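Local coordinates for protein probable oxidoreductase (Mycobacterium abscessus, PDB 4EYE) that probably catalyses an oxidation-reduction reaction as a quinone oxidoreductase-like member of the medium-chain dehydrogenase family, its substrate being unestablished, at residues A[54-66]-A[329-342]. Numbering follows the deposited sequence.
Sequences DVKAAGVCFPDYL and FADGKVYGKMVLVP
Ala58 and Leu340 form an antiparallel hydrogen-bonded pair: Ala58 N to Leu340 O and Leu340 N to Ala58 O both measure 2.9 Å, with each donor in the plane of the carbonyl it meets. A third rung, Val60 N to Met338 O, is longer at 3.1 Å and tilted from the carbonyl plane. The return link of this pair runs through a water, which donates to Val60 O (2.7 Å) and accepts from Met338 N (2.8 Å).

Val60 O has a second donor. Lys337, bent at chi2 (75°), brings NZ to 2.9 Å from Val60 O, arriving from above the carbonyl plane rather than along a lone pair. The same ammonium forms a salt bridge with Glu85, which probably offsets its charge. Beyond Val60, Cys61 occupies the N-cap position of helix 62-68, and its backbone N-H is bonded to Asp64 OD2, met from above the carboxylate plane.

Apolar packing spreads from Val60, whose two methyls divide the work. With CG1 anti to the backbone N (chi1 178°), that methyl lies over a face of the Phe329 ring, 4.2 Å from Val60 CG1 to the ring centroid, a CH-pi contact; CG2 instead meets Met338 CG and Leu340 CG. Phe329 CE1 reaches the edge of the Phe62 ring, 3.9 Å from Phe62 CD1, and also touches Tyr65 CB. Beside it, Ala330 CA lies over one face of the Tyr65 ring, toward its rim, with Ala330 CB 3.3 Å from Tyr65 CE1. At the other end Pro342 CG rests on Val55 CG1.

The C-terminal strand 337-341 is thus sewn by backbone bonds to the GroES-like part of the chain, while helix 322-330 packs on helix 62-68. The doubly gripped Val60 carbonyl implies a polar seam, part lysine and part water, where regular strand pairing gives way to helix packing.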
# COMPACT_ATOMS: atom_id res chain seq x y z
N ASP A 54 16.18 -0.97 13.10
CA ASP A 54 15.58 -0.05 14.03
C ASP A 54 14.47 0.73 13.32
O ASP A 54 14.71 1.55 12.42
CB ASP A 54 16.61 0.96 14.63
CG ASP A 54 17.56 0.31 15.61
OD1 ASP A 54 17.47 -0.91 15.87
OD2 ASP A 54 18.45 0.98 16.14
N VAL A 55 13.24 0.50 13.76
CA VAL A 55 12.06 1.00 13.05
C VAL A 55 11.90 2.47 13.37
O VAL A 55 11.81 2.83 14.56
CB VAL A 55 10.78 0.19 13.44
CG1 VAL A 55 9.52 0.75 12.78
CG2 VAL A 55 10.96 -1.29 13.07
N LYS A 56 11.85 3.31 12.33
CA LYS A 56 11.48 4.72 12.47
C LYS A 56 10.06 5.03 12.05
O LYS A 56 9.50 6.02 12.45
CB LYS A 56 12.47 5.62 11.69
CG LYS A 56 13.95 5.33 12.08
CD LYS A 56 14.25 5.83 13.50
CE LYS A 56 15.62 5.36 13.98
NZ LYS A 56 15.78 5.67 15.42
N ALA A 57 9.50 4.23 11.13
CA ALA A 57 8.13 4.38 10.78
C ALA A 57 7.58 2.98 10.42
O ALA A 57 8.22 2.24 9.68
CB ALA A 57 7.98 5.41 9.64
N ALA A 58 6.44 2.63 10.96
CA ALA A 58 5.73 1.37 10.65
C ALA A 58 4.45 1.70 9.92
O ALA A 58 3.60 2.44 10.43
CB ALA A 58 5.38 0.61 11.94
N GLY A 59 4.28 1.15 8.74
CA GLY A 59 3.06 1.41 8.00
C GLY A 59 1.86 0.72 8.61
O GLY A 59 1.97 -0.39 9.12
N VAL A 60 0.71 1.39 8.54
CA VAL A 60 -0.59 0.78 8.81
C VAL A 60 -1.20 0.46 7.43
O VAL A 60 -1.29 1.34 6.52
CB VAL A 60 -1.46 1.72 9.65
CG1 VAL A 60 -2.86 1.15 9.91
CG2 VAL A 60 -0.74 2.00 10.99
N CYS A 61 -1.54 -0.80 7.21
CA CYS A 61 -2.21 -1.20 5.98
C CYS A 61 -3.44 -2.09 6.29
O CYS A 61 -3.60 -2.61 7.42
CB CYS A 61 -1.24 -1.94 5.07
SG CYS A 61 -0.75 -3.59 5.64
N PHE A 62 -4.27 -2.30 5.27
CA PHE A 62 -5.49 -3.06 5.42
C PHE A 62 -5.23 -4.49 5.90
O PHE A 62 -5.93 -4.96 6.78
CB PHE A 62 -6.34 -3.02 4.13
CG PHE A 62 -7.78 -3.45 4.35
CD1 PHE A 62 -8.61 -2.70 5.14
CD2 PHE A 62 -8.27 -4.60 3.77
CE1 PHE A 62 -9.94 -3.11 5.36
CE2 PHE A 62 -9.59 -4.99 3.96
CZ PHE A 62 -10.43 -4.24 4.76
N PRO A 63 -4.21 -5.18 5.38
CA PRO A 63 -3.93 -6.53 5.92
C PRO A 63 -3.64 -6.56 7.42
O PRO A 63 -4.12 -7.46 8.12
CB PRO A 63 -2.71 -6.99 5.13
CG PRO A 63 -2.88 -6.31 3.79
CD PRO A 63 -3.46 -4.94 4.13
N ASP A 64 -2.95 -5.54 7.93
CA ASP A 64 -2.66 -5.46 9.37
C ASP A 64 -3.95 -5.49 10.14
O ASP A 64 -4.13 -6.27 11.08
CB ASP A 64 -1.93 -4.17 9.80
CG ASP A 64 -0.63 -3.92 9.10
OD1 ASP A 64 0.10 -4.88 8.71
OD2 ASP A 64 -0.26 -2.71 9.02
N TYR A 65 -4.85 -4.60 9.75
CA TYR A 65 -6.17 -4.49 10.38
C TYR A 65 -6.97 -5.82 10.32
O TYR A 65 -7.53 -6.29 11.31
CB TYR A 65 -6.92 -3.35 9.69
CG TYR A 65 -8.39 -3.30 10.05
CD1 TYR A 65 -8.79 -3.16 11.37
CD2 TYR A 65 -9.37 -3.39 9.08
CE1 TYR A 65 -10.12 -3.11 11.71
CE2 TYR A 65 -10.72 -3.36 9.42
CZ TYR A 65 -11.08 -3.23 10.76
OH TYR A 65 -12.40 -3.18 11.14
N LEU A 66 -7.01 -6.41 9.13
CA LEU A 66 -7.68 -7.70 8.94
C LEU A 66 -7.09 -8.75 9.87
O LEU A 66 -7.84 -9.56 10.43
CB LEU A 66 -7.59 -8.16 7.45
CG LEU A 66 -8.32 -7.29 6.38
CD1 LEU A 66 -8.34 -7.87 4.95
CD2 LEU A 66 -9.78 -7.04 6.81
N PHE A 329 -8.08 4.02 11.55
CA PHE A 329 -7.95 3.40 10.25
C PHE A 329 -9.20 2.58 9.88
O PHE A 329 -9.71 2.68 8.77
CB PHE A 329 -6.70 2.50 10.21
CG PHE A 329 -6.54 1.77 8.92
CD1 PHE A 329 -7.10 0.50 8.74
CD2 PHE A 329 -5.88 2.36 7.87
CE1 PHE A 329 -6.98 -0.15 7.52
CE2 PHE A 329 -5.74 1.71 6.65
CZ PHE A 329 -6.29 0.47 6.48
N ALA A 330 -9.65 1.76 10.81
CA ALA A 330 -10.86 0.94 10.65
C ALA A 330 -12.14 1.80 10.48
O ALA A 330 -13.01 1.44 9.71
CB ALA A 330 -11.02 0.01 11.85
N ASP A 331 -12.21 2.92 11.19
CA ASP A 331 -13.34 3.83 11.10
C ASP A 331 -13.31 4.66 9.82
O ASP A 331 -14.20 5.48 9.62
CB ASP A 331 -13.34 4.81 12.27
CG ASP A 331 -13.58 4.15 13.60
OD1 ASP A 331 -13.99 3.00 13.62
OD2 ASP A 331 -13.30 4.76 14.62
N GLY A 332 -12.32 4.46 8.94
CA GLY A 332 -12.30 5.15 7.64
C GLY A 332 -11.82 6.59 7.69
O GLY A 332 -12.15 7.40 6.83
N LYS A 333 -11.03 6.94 8.70
CA LYS A 333 -10.51 8.30 8.82
C LYS A 333 -9.20 8.60 8.06
O LYS A 333 -8.81 9.74 8.00
CB LYS A 333 -10.36 8.65 10.31
CG LYS A 333 -11.68 8.49 11.07
CD LYS A 333 -11.54 8.85 12.54
CE LYS A 333 -12.91 8.94 13.23
NZ LYS A 333 -12.70 9.39 14.61
N VAL A 334 -8.55 7.60 7.47
CA VAL A 334 -7.20 7.77 6.90
C VAL A 334 -7.22 8.03 5.41
O VAL A 334 -7.71 7.21 4.63
CB VAL A 334 -6.31 6.53 7.17
CG1 VAL A 334 -4.93 6.68 6.50
CG2 VAL A 334 -6.18 6.32 8.67
N TYR A 335 -6.64 9.16 5.02
CA TYR A 335 -6.37 9.48 3.63
C TYR A 335 -4.89 9.20 3.38
O TYR A 335 -4.04 9.54 4.17
CB TYR A 335 -6.69 10.94 3.30
CG TYR A 335 -8.11 11.43 3.60
CD1 TYR A 335 -9.16 10.54 3.86
CD2 TYR A 335 -8.37 12.78 3.65
CE1 TYR A 335 -10.44 11.01 4.18
CE2 TYR A 335 -9.64 13.27 3.95
CZ TYR A 335 -10.68 12.38 4.21
OH TYR A 335 -11.93 12.87 4.51
N GLY A 336 -4.58 8.59 2.26
CA GLY A 336 -3.18 8.30 1.92
C GLY A 336 -2.67 7.25 2.92
O GLY A 336 -3.32 6.22 3.13
N LYS A 337 -1.54 7.53 3.55
CA LYS A 337 -0.91 6.58 4.43
C LYS A 337 -0.84 7.11 5.88
O LYS A 337 -0.51 8.26 6.12
CB LYS A 337 0.50 6.26 3.91
CG LYS A 337 1.15 5.05 4.59
CD LYS A 337 0.51 3.75 4.06
CE LYS A 337 1.03 2.52 4.76
NZ LYS A 337 0.44 1.28 4.16
N MET A 338 -1.08 6.22 6.83
CA MET A 338 -0.81 6.45 8.23
C MET A 338 0.41 5.61 8.64
O MET A 338 0.52 4.45 8.25
CB MET A 338 -2.00 5.97 9.06
CG MET A 338 -1.76 5.74 10.55
SD MET A 338 -3.25 5.08 11.41
CE MET A 338 -4.16 6.55 11.82
N VAL A 339 1.24 6.17 9.52
CA VAL A 339 2.34 5.43 10.08
C VAL A 339 2.35 5.57 11.59
O VAL A 339 1.78 6.52 12.16
CB VAL A 339 3.71 5.81 9.45
CG1 VAL A 339 3.66 5.78 7.91
CG2 VAL A 339 4.14 7.21 9.88
N LEU A 340 3.00 4.61 12.23
CA LEU A 340 3.28 4.61 13.62
C LEU A 340 4.74 4.92 13.82
O LEU A 340 5.62 4.40 13.10
CB LEU A 340 2.96 3.22 14.24
CG LEU A 340 1.58 2.67 14.00
CD1 LEU A 340 1.35 1.31 14.72
CD2 LEU A 340 0.47 3.68 14.35
N VAL A 341 5.03 5.73 14.82
CA VAL A 341 6.40 6.17 15.10
C VAL A 341 6.82 5.72 16.50
O VAL A 341 6.23 6.18 17.48
CB VAL A 341 6.49 7.69 15.09
CG1 VAL A 341 7.97 8.15 15.20
CG2 VAL A 341 5.81 8.24 13.84
N PRO A 342 7.82 4.82 16.60
CA PRO A 342 8.21 4.24 17.85
C PRO A 342 8.86 5.26 18.78
O PRO A 342 8.55 5.24 19.98
CB PRO A 342 9.22 3.16 17.45
CG PRO A 342 8.80 2.74 16.10
CD PRO A 342 8.40 4.07 15.47
OXT PRO A 342 9.59 6.15 18.34
O HOH W 1 -2.40 3.77 6.35